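Local coordinates for DotI (Legionella pneumophila, PDB 3WZ4), which is an inner-membrane component of the type IVB secretion system, in a complex essential for secretion, represented here by its periplasmic domain, at residues A[34-37]-A[38-42]; A[56-59]-A[60-64]; A[99-103]-A[104-108]. All coordinates share one frame; numbering follows the deposited sequence. Where two conformers were deposited one is given.

Contact 1 of 3, residues A[34-37]-A[38-42]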
ATOM      1  N   GLN A  34      -3.447 -11.413   2.282  1.00 21.88           N
ATOM      2  CA  GLN A  34      -4.802 -11.324   2.796  0.50 21.45           C
ATOM      3  C   GLN A  34      -4.925 -10.416   4.020  1.00 20.31           C
ATOM      4  O   GLN A  34      -5.958  -9.766   4.194  1.00 21.32           O
ATOM      5  CB  GLN A  34      -5.384 -12.711   3.073  0.50 18.73           C
ATOM      6  CG  GLN A  34      -6.894 -12.731   2.971  0.50 16.71           C
ATOM      7  CD  GLN A  34      -7.396 -11.884   1.815  0.50 15.58           C
ATOM      8  OE1 GLN A  34      -7.153 -12.195   0.649  0.50 15.48           O
ATOM      9  NE2 GLN A  34      -8.089 -10.800   2.136  0.50 13.12           N
ATOM     10  N   ALA A  35      -3.879 -10.341   4.838  1.00 16.22           N
ATOM     11  CA  ALA A  35      -3.911  -9.497   6.030  1.00 17.80           C
ATOM     12  C   ALA A  35      -4.054  -8.022   5.677  1.00 17.10           C
ATOM     13  O   ALA A  35      -4.400  -7.204   6.526  1.00 17.31           O
ATOM     14  CB  ALA A  35      -2.667  -9.726   6.888  1.00 15.93           C
ATOM     15  N   SER A  36      -3.794  -7.684   4.420  1.00 18.53           N
ATOM     16  CA  SER A  36      -3.808  -6.286   4.005  1.00 20.12           C
ATOM     17  C   SER A  36      -5.142  -5.841   3.408  1.00 14.40           C
ATOM     18  O   SER A  36      -5.351  -4.653   3.189  1.00 13.51           O
ATOM     19  CB  SER A  36      -2.686  -6.016   3.000  1.00 21.97           C
ATOM     20  OG  SER A  36      -2.956  -6.666   1.769  1.00 23.41           O
ATOM     21  N   SER A  37      -6.038  -6.790   3.148  1.00 14.59           N
ATOM     22  CA  SER A  37      -7.315  -6.473   2.509  1.00 13.89           C
ATOM     23  C   SER A  37      -8.116  -5.434   3.297  1.00 11.88           C
ATOM     24  O   SER A  37      -8.917  -4.692   2.726  1.00 11.92           O
ATOM     25  CB  SER A  37      -8.150  -7.739   2.300  1.00 15.56           C
ATOM     26  OG  SER A  37      -8.697  -8.209   3.521  1.00 14.87           O
ATOM     27  N   GLY A  38      -7.889  -5.382   4.603  1.00 10.57           N
ATOM     28  CA  GLY A  38      -8.597  -4.453   5.465  1.00 12.76           C
ATOM     29  C   GLY A  38      -8.251  -2.998   5.208  1.00 14.77           C
ATOM     30  O   GLY A  38      -9.034  -2.104   5.528  1.00 14.95           O
ATOM     31  N   PHE A  39      -7.077  -2.758   4.634  1.00 11.74           N
ATOM     32  CA  PHE A  39      -6.651  -1.407   4.292  1.00 11.36           C
ATOM     33  C   PHE A  39      -7.440  -0.863   3.108  1.00 13.02           C
ATOM     34  O   PHE A  39      -7.487   0.346   2.889  1.00 14.83           O
ATOM     35  CB  PHE A  39      -5.160  -1.381   3.931  1.00 15.52           C
ATOM     36  CG  PHE A  39      -4.239  -1.594   5.097  1.00 16.53           C
ATOM     37  CD1 PHE A  39      -4.240  -0.718   6.170  1.00 21.21           C
ATOM     38  CD2 PHE A  39      -3.350  -2.655   5.108  1.00 18.75           C
ATOM     39  CE1 PHE A  39      -3.385  -0.907   7.241  1.00 21.43           C
ATOM     40  CE2 PHE A  39      -2.491  -2.850   6.176  1.00 19.43           C
ATOM     41  CZ  PHE A  39      -2.510  -1.976   7.242  1.00 18.46           C
ATOM     42  N   PHE A  40      -8.052  -1.759   2.342  1.00 10.88           N
ATOM     43  CA  PHE A  40      -8.631  -1.380   1.056  1.00 10.41           C
ATOM     44  C   PHE A  40     -10.153  -1.325   1.053  1.00  8.87           C
ATOM     45  O   PHE A  40     -10.815  -2.031   1.808  1.00  8.49           O
ATOM     46  CB  PHE A  40      -8.154  -2.337  -0.041  1.00  9.46           C
ATOM     47  CG  PHE A  40      -6.679  -2.262  -0.309  1.00 11.34           C
ATOM     48  CD1 PHE A  40      -5.796  -3.076   0.380  1.00 11.40           C
ATOM     49  CD2 PHE A  40      -6.177  -1.377  -1.251  1.00  9.82           C
ATOM     50  CE1 PHE A  40      -4.442  -3.010   0.137  1.00 10.58           C
ATOM     51  CE2 PHE A  40      -4.820  -1.305  -1.500  1.00  9.49           C
ATOM     52  CZ  PHE A  40      -3.950  -2.122  -0.807  1.00 13.03           C
ATOM     53  N   THR A  41     -10.695  -0.470   0.192  1.00 12.15           N
ATOM     54  CA  THR A  41     -12.126  -0.443  -0.064  1.00 12.41           C
ATOM     55  C   THR A  41     -12.458  -1.524  -1.083  1.00 10.90           C
ATOM     56  O   THR A  41     -11.561  -2.154  -1.644  1.00 10.12           O
ATOM     57  CB  THR A  41     -12.570   0.919  -0.633  1.00 14.52           C
ATOM     58  OG1 THR A  41     -12.008   1.099  -1.940  1.00 11.37           O
ATOM     59  CG2 THR A  41     -12.118   2.054   0.274  1.00 12.96           C
ATOM     60  N   ALA A  42     -13.748  -1.728  -1.327  1.00 12.59           N
ATOM     61  CA  ALA A  42     -14.196  -2.728  -2.287  1.00 14.48           C
ATOM     62  C   ALA A  42     -13.463  -2.577  -3.617  1.00 12.23           C
ATOM     63  O   ALA A  42     -12.824  -3.514  -4.093  1.00 11.33           O
ATOM     64  CB  ALA A  42     -15.709  -2.630  -2.493  1.00 12.17           C
TER
HETATM   65  O   HOH W   1      -7.520  -6.915   7.138  1.00 22.43           O
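S36 and S37 meet F39 and F40 in the turn that leads the chain out of helix 29-35 and on towards helix 42-54. Two backbone bonds in succession, each spanning three residues, shape it: F39 N donates to S36 O (2.9 Å) and F40 N to S37 O (3.1 Å). With the backbone of S37, G38 and F39 in a helix-like conformation, these make two overlapping turns close to type I. S37 N also bonds to Q34 O, with the same three-residue spacing. Water 1 spans the bend, donating to A35 O and accepting a weak bond from G38 N. In this NTF2-clan domain the helices pack against a curved sheet, and the two phenylalanines fill the apolar side of the turn, towards helix 7-21 and strand 129-138. With CG anti to its carbonyl carbon (chi1 -71°), F39 lays CD2 beside S36 CB at 4.0 Å, while its ring meets W13 of helix 7-21. F40 presents a ring edge to S36 O, which lies 3.3 Å from CD1; the ring stacks with F48 and touches I131 and F134. The hydroxyl of S36 turns back to L33 O, satisfying a buried polar group.

Contact 2 of 3, residues A[56-59]-A[60-64]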
ATOM      1  N   ASN A  56       5.150  -8.747 -12.142  1.00 33.74           N
ATOM      2  CA  ASN A  56       5.755 -10.069 -12.049  1.00 35.99           C
ATOM      3  C   ASN A  56       6.358 -10.308 -10.670  1.00 35.08           C
ATOM      4  O   ASN A  56       6.790 -11.418 -10.356  1.00 33.93           O
ATOM      5  CB  ASN A  56       6.829 -10.236 -13.125  1.00 39.70           C
ATOM      6  CG  ASN A  56       6.366  -9.756 -14.488  1.00 48.60           C
ATOM      7  OD1 ASN A  56       6.972  -8.863 -15.081  1.00 53.20           O
ATOM      8  ND2 ASN A  56       5.282 -10.344 -14.991  1.00 41.56           N
ATOM      9  N   ASN A  57       6.377  -9.254  -9.859  1.00 31.52           N
ATOM     10  CA  ASN A  57       7.004  -9.273  -8.539  1.00 29.12           C
ATOM     11  C   ASN A  57       6.833 -10.580  -7.768  1.00 21.67           C
ATOM     12  O   ASN A  57       7.816 -11.231  -7.412  1.00 23.72           O
ATOM     13  CB  ASN A  57       6.506  -8.089  -7.704  1.00 28.14           C
ATOM     14  CG  ASN A  57       6.827  -6.752  -8.346  1.00 29.66           C
ATOM     15  OD1 ASN A  57       7.327  -6.698  -9.469  1.00 35.15           O
ATOM     16  ND2 ASN A  57       6.537  -5.665  -7.639  1.00 25.84           N
ATOM     17  N   LEU A  58       5.586 -10.962  -7.516  1.00 19.52           N
ATOM     18  CA  LEU A  58       5.304 -12.172  -6.747  1.00 24.70           C
ATOM     19  C   LEU A  58       5.942 -13.414  -7.367  1.00 24.53           C
ATOM     20  O   LEU A  58       6.338 -14.336  -6.652  1.00 25.04           O
ATOM     21  CB  LEU A  58       3.796 -12.375  -6.583  1.00 22.07           C
ATOM     22  CG  LEU A  58       3.362 -13.617  -5.796  1.00 23.31           C
ATOM     23  CD1 LEU A  58       4.142 -13.748  -4.495  1.00 21.85           C
ATOM     24  CD2 LEU A  58       1.867 -13.584  -5.522  1.00 24.07           C
ATOM     25  N   ASP A  59       6.038 -13.435  -8.695  1.00 24.80           N
ATOM     26  CA  ASP A  59       6.631 -14.568  -9.401  1.00 24.64           C
ATOM     27  C   ASP A  59       8.128 -14.664  -9.148  1.00 21.23           C
ATOM     28  O   ASP A  59       8.667 -15.759  -8.981  1.00 19.36           O
ATOM     29  CB  ASP A  59       6.352 -14.485 -10.906  1.00 26.15           C
ATOM     30  CG  ASP A  59       4.921 -14.849 -11.252  1.00 35.39           C
ATOM     31  OD1 ASP A  59       4.366 -15.758 -10.599  1.00 36.78           O
ATOM     32  OD2 ASP A  59       4.348 -14.223 -12.171  1.00 46.01           O
ATOM     33  N   ALA A  60       8.794 -13.514  -9.117  1.00 21.37           N
ATOM     34  CA  ALA A  60      10.232 -13.466  -8.871  1.00 21.43           C
ATOM     35  C   ALA A  60      10.562 -13.733  -7.404  1.00 21.22           C
ATOM     36  O   ALA A  60      11.557 -14.388  -7.088  1.00 21.29           O
ATOM     37  CB  ALA A  60      10.800 -12.124  -9.307  1.00 22.37           C
ATOM     38  N   VAL A  61       9.727 -13.213  -6.512  1.00 21.32           N
ATOM     39  CA  VAL A  61       9.913 -13.435  -5.086  1.00 18.28           C
ATOM     40  C   VAL A  61       9.868 -14.926  -4.773  1.00 19.50           C
ATOM     41  O   VAL A  61      10.717 -15.439  -4.045  1.00 19.31           O
ATOM     42  CB  VAL A  61       8.850 -12.691  -4.255  1.00 17.96           C
ATOM     43  CG1 VAL A  61       8.886 -13.151  -2.810  1.00 15.68           C
ATOM     44  CG2 VAL A  61       9.070 -11.188  -4.349  1.00 18.12           C
ATOM     45  N   LYS A  62       8.881 -15.617  -5.333  1.00 17.59           N
ATOM     46  CA  LYS A  62       8.751 -17.059  -5.149  1.00 19.56           C
ATOM     47  C   LYS A  62       9.890 -17.814  -5.832  1.00 20.80           C
ATOM     48  O   LYS A  62      10.520 -18.680  -5.225  1.00 22.68           O
ATOM     49  CB  LYS A  62       7.395 -17.553  -5.666  1.00 20.81           C
ATOM     50  CG  LYS A  62       6.201 -16.983  -4.905  1.00 20.83           C
ATOM     51  CD  LYS A  62       4.867 -17.338  -5.557  1.00 22.53           C
ATOM     52  CE  LYS A  62       4.484 -18.789  -5.308  1.00 29.39           C
ATOM     53  NZ  LYS A  62       3.089 -19.072  -5.753  1.00 32.92           N
ATOM     54  N   ALA A  63      10.152 -17.478  -7.090  1.00 21.61           N
ATOM     55  CA  ALA A  63      11.189 -18.156  -7.864  1.00 22.85           C
ATOM     56  C   ALA A  63      12.568 -18.022  -7.222  1.00 20.94           C
ATOM     57  O   ALA A  63      13.295 -19.004  -7.081  1.00 21.35           O
ATOM     58  CB  ALA A  63      11.216 -17.629  -9.292  1.00 22.95           C
ATOM     59  N   LYS A  64      12.925 -16.800  -6.838  1.00 18.34           N
ATOM     60  CA  LYS A  64      14.228 -16.542  -6.236  1.00 20.60           C
ATOM     61  C   LYS A  64      14.170 -16.624  -4.712  1.00 18.85           C
ATOM     62  O   LYS A  64      15.167 -16.397  -4.028  1.00 17.16           O
ATOM     63  CB  LYS A  64      14.759 -15.176  -6.678  1.00 22.67           C
ATOM     64  CG  LYS A  64      14.959 -15.051  -8.180  1.00 19.77           C
ATOM     65  CD  LYS A  64      15.434 -13.659  -8.560  1.00 30.14           C
ATOM     66  CE  LYS A  64      15.623 -13.535 -10.059  1.00 35.26           C
ATOM     67  NZ  LYS A  64      16.092 -12.180 -10.451  1.00 46.60           N
TER
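The flat groups that meet between 56-59 and 60-64 are peptides, with N57 and L58 offering their carbonyl oxygens to V61 and K62. V61 N reaches N57 O at 2.9 Å, and K62 N comes to L58 O at 3.1 Å. Aliphatic carbons crowd the same oxygens: V61 CG2 is 3.3 Å from N57 O, and K62 CG 3.2 Å from L58 O. A60 N to N56 O and A63 N to D59 O complete four successive bonds with the four-residue spacing of an alpha helix.

The side-chain contact proper is between L58 and K62, one turn apart. L58 CG stands anti to the backbone N (chi1 180°), which sends CD1 along the helix to within 3.8 Å of K62 CD, the two chains crossing at a slant. Leucine supplies the apolar bulk here, and lysine a long methylene chain that can cover it. That chain then bends at chi3 (75°) and carries NZ to a hydrogen bond with Y29 OH. D59 OD1 remains 6.0 Å from K62 NZ, too far for a salt bridge, though the opposite charges may still attract weakly. A60 and A63 are small and helix-favouring.

Helix 57-63 lies at one end of the sheet. Its N57 and V61 rest on Y24 of strand 24-25 and Y100 of strand 87-101, and V61 is the buried one, as an apolar side chain suits.

Contact 3 of 3, residues A[99-103]-A[104-108]; sequences TYQSA and SEFTQ
Y100 and T107 form an antiparallel hydrogen-bonded pair, with Y100 N donating to T107 O (2.8 Å) and T107 N to Y100 O (2.9 Å), both nearly straight. Nearer the tip of the hairpin, S102 N binds E105 O at 2.8 Å, and the chain then reverses through A103 and S104. S102 OG organises that reversal: it accepts a hydrogen bond from E105 N (3.1 Å) and, in an ST turn, one from S104 N (3.3 Å). Its chi1 of 65° places the hydroxyl between the backbone N and carbonyl carbon, from where it can reach the following amides; serine is short enough to do this. Water 2 joins the hydroxyls of S102 and S104.

Farther from the tip, T99 and Q108 form an antiparallel non-hydrogen-bonded pair, and their side chains lie alongside one another. Q108 NE2 gives a hydrogen to T99 OG1 at 3.0 Å, with the hydroxyl oxygen close to the amide plane. On the same sheet face, Q101 runs beside F106. Q101 OE1 meets the ring edge 3.7 Å from F106 CD2, in the ring plane, and the amide stands 86° from that plane, almost upright to it. F106 CG is anti to the backbone N (chi1 -173°), which swings the ring across to the neighbouring strand, where T99 CG2 approaches CE2 at 3.9 Å from an oblique direction. Beta-branched threonine suits the extended chain and still offers both a polar and a methyl branch.

Strand 87-101 also bonds to strand 67-84, through T99 with S69 and Q101 with V67. On the other face from F106, Y100 faces helix 57-63, while S102 and E105 touch L66 in the loop that follows the helix.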
ATOM      1  N   THR A  99      13.431  -3.295  -0.679  1.00 18.31           N
ATOM      2  CA  THR A  99      14.548  -4.231  -0.716  1.00 17.13           C
ATOM      3  C   THR A  99      14.088  -5.668  -0.971  1.00 17.61           C
ATOM      4  O   THR A  99      13.299  -6.223  -0.207  1.00 17.08           O
ATOM      5  CB  THR A  99      15.356  -4.188   0.594  1.00 17.00           C
ATOM      6  OG1 THR A  99      15.904  -2.877   0.775  1.00 18.78           O
ATOM      7  CG2 THR A  99      16.487  -5.205   0.565  1.00 17.39           C
ATOM      8  N   TYR A 100      14.581  -6.256  -2.058  1.00 18.04           N
ATOM      9  CA  TYR A 100      14.370  -7.668  -2.356  1.00 15.21           C
ATOM     10  C   TYR A 100      15.683  -8.404  -2.125  1.00 17.72           C
ATOM     11  O   TYR A 100      16.681  -8.106  -2.780  1.00 19.18           O
ATOM     12  CB  TYR A 100      13.950  -7.846  -3.814  1.00 17.93           C
ATOM     13  CG  TYR A 100      12.660  -7.155  -4.197  1.00 17.36           C
ATOM     14  CD1 TYR A 100      12.640  -5.802  -4.511  1.00 18.20           C
ATOM     15  CD2 TYR A 100      11.465  -7.862  -4.265  1.00 17.22           C
ATOM     16  CE1 TYR A 100      11.464  -5.167  -4.871  1.00 16.49           C
ATOM     17  CE2 TYR A 100      10.282  -7.235  -4.624  1.00 18.09           C
ATOM     18  CZ  TYR A 100      10.289  -5.888  -4.925  1.00 20.04           C
ATOM     19  OH  TYR A 100       9.119  -5.258  -5.283  1.00 17.86           O
ATOM     20  N   GLN A 101      15.704  -9.363  -1.205  1.00 17.58           N
ATOM     21  CA  GLN A 101      16.973 -10.011  -0.884  1.00 20.21           C
ATOM     22  C   GLN A 101      16.883 -11.475  -0.479  1.00 19.22           C
ATOM     23  O   GLN A 101      15.823 -11.979  -0.100  1.00 18.57           O
ATOM     24  CB  GLN A 101      17.725  -9.225   0.195  1.00 16.59           C
ATOM     25  CG  GLN A 101      17.126  -9.343   1.581  1.00 15.28           C
ATOM     26  CD  GLN A 101      17.859  -8.493   2.600  1.00 20.39           C
ATOM     27  OE1 GLN A 101      19.012  -8.766   2.937  1.00 16.89           O
ATOM     28  NE2 GLN A 101      17.196  -7.450   3.088  1.00 18.24           N
ATOM     29  N   SER A 102      18.029 -12.144  -0.571  1.00 22.46           N
ATOM     30  CA  SER A 102      18.190 -13.530  -0.153  1.00 20.60           C
ATOM     31  C   SER A 102      19.668 -13.759   0.122  1.00 18.85           C
ATOM     32  O   SER A 102      20.450 -12.811   0.160  1.00 20.67           O
ATOM     33  CB  SER A 102      17.713 -14.481  -1.248  1.00 20.69           C
ATOM     34  OG  SER A 102      18.534 -14.379  -2.397  1.00 20.73           O
ATOM     35  N   ALA A 103      20.055 -15.014   0.306  1.00 22.66           N
ATOM     36  CA  ALA A 103      21.459 -15.342   0.518  1.00 23.00           C
ATOM     37  C   ALA A 103      22.302 -14.953  -0.697  1.00 23.66           C
ATOM     38  O   ALA A 103      23.458 -14.558  -0.557  1.00 27.35           O
ATOM     39  CB  ALA A 103      21.620 -16.824   0.827  1.00 21.36           C
ATOM     40  N   SER A 104      21.711 -15.053  -1.884  1.00 20.91           N
ATOM     41  CA  SER A 104      22.449 -14.828  -3.122  1.00 28.15           C
ATOM     42  C   SER A 104      22.179 -13.463  -3.758  1.00 29.18           C
ATOM     43  O   SER A 104      22.996 -12.966  -4.533  1.00 27.70           O
ATOM     44  CB  SER A 104      22.151 -15.944  -4.130  1.00 23.36           C
ATOM     45  OG  SER A 104      20.837 -15.829  -4.646  1.00 23.83           O
ATOM     46  N   GLU A 105      21.044 -12.854  -3.431  1.00 27.54           N
ATOM     47  CA  GLU A 105      20.660 -11.596  -4.070  1.00 27.33           C
ATOM     48  C   GLU A 105      20.382 -10.450  -3.097  1.00 28.80           C
ATOM     49  O   GLU A 105      20.012 -10.668  -1.942  1.00 26.34           O
ATOM     50  CB  GLU A 105      19.441 -11.802  -4.972  1.00 27.90           C
ATOM     51  CG  GLU A 105      19.710 -12.641  -6.208  1.00 33.01           C
ATOM     52  CD  GLU A 105      18.554 -12.608  -7.187  1.00 35.02           C
ATOM     53  OE1 GLU A 105      18.537 -13.438  -8.120  1.00 40.14           O
ATOM     54  OE2 GLU A 105      17.663 -11.747  -7.023  1.00 37.56           O
ATOM     55  N   PHE A 106      20.564  -9.227  -3.589  1.00 25.99           N
ATOM     56  CA  PHE A 106      20.234  -8.017  -2.844  1.00 24.67           C
ATOM     57  C   PHE A 106      19.981  -6.876  -3.826  1.00 26.82           C
ATOM     58  O   PHE A 106      20.917  -6.331  -4.412  1.00 27.93           O
ATOM     59  CB  PHE A 106      21.362  -7.651  -1.879  1.00 23.04           C
ATOM     60  CG  PHE A 106      21.032  -6.505  -0.961  1.00 24.57           C
ATOM     61  CD1 PHE A 106      21.198  -5.194  -1.378  1.00 29.81           C
ATOM     62  CD2 PHE A 106      20.565  -6.740   0.321  1.00 22.93           C
ATOM     63  CE1 PHE A 106      20.900  -4.139  -0.534  1.00 26.45           C
ATOM     64  CE2 PHE A 106      20.265  -5.690   1.169  1.00 21.59           C
ATOM     65  CZ  PHE A 106      20.433  -4.389   0.741  1.00 23.86           C
ATOM     66  N   THR A 107      18.711  -6.522  -4.006  1.00 25.16           N
ATOM     67  CA  THR A 107      18.326  -5.492  -4.963  1.00 22.22           C
ATOM     68  C   THR A 107      17.393  -4.469  -4.328  1.00 23.37           C
ATOM     69  O   THR A 107      16.452  -4.831  -3.619  1.00 20.09           O
ATOM     70  CB  THR A 107      17.633  -6.111  -6.189  1.00 24.44           C
ATOM     71  OG1 THR A 107      18.555  -6.968  -6.874  1.00 26.83           O
ATOM     72  CG2 THR A 107      17.147  -5.026  -7.142  1.00 27.16           C
ATOM     73  N   GLN A 108      17.653  -3.191  -4.587  1.00 22.54           N
ATOM     74  CA  GLN A 108      16.852  -2.116  -4.009  1.00 23.06           C
ATOM     75  C   GLN A 108      16.210  -1.214  -5.062  1.00 24.45           C
ATOM     76  O   GLN A 108      16.785  -0.973  -6.124  1.00 24.79           O
ATOM     77  CB  GLN A 108      17.692  -1.286  -3.037  1.00 21.34           C
ATOM     78  CG  GLN A 108      18.089  -2.040  -1.780  1.00 23.12           C
ATOM     79  CD  GLN A 108      18.809  -1.162  -0.775  1.00 24.24           C
ATOM     80  OE1 GLN A 108      19.643  -0.335  -1.143  1.00 28.31           O
ATOM     81  NE2 GLN A 108      18.484  -1.334   0.503  1.00 26.24           N
TER
HETATM   82  O   HOH W   2      17.832 -15.843  -4.546  1.00 26.77           O

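How the contacts relate
From the N terminus, contact 1 closes the turn between helices 29-35 and 42-54, contact 2 lies within the short helix 57-63, and contact 3 closes the hairpin of strands 87-101 and 106-119. They follow in series, and none nests in or crosses another. Contact 1 stands apart, its centre about 22 Å from that of contact 2 and about 27 Å from that of contact 3. Contacts 2 and 3 touch, with centres about 12 Å apart: Y100 lies against the helix, and K64 comes near E105 in what is at most a long, weak ion pair. The short helix is thereby tied to the hairpin end of the sheet.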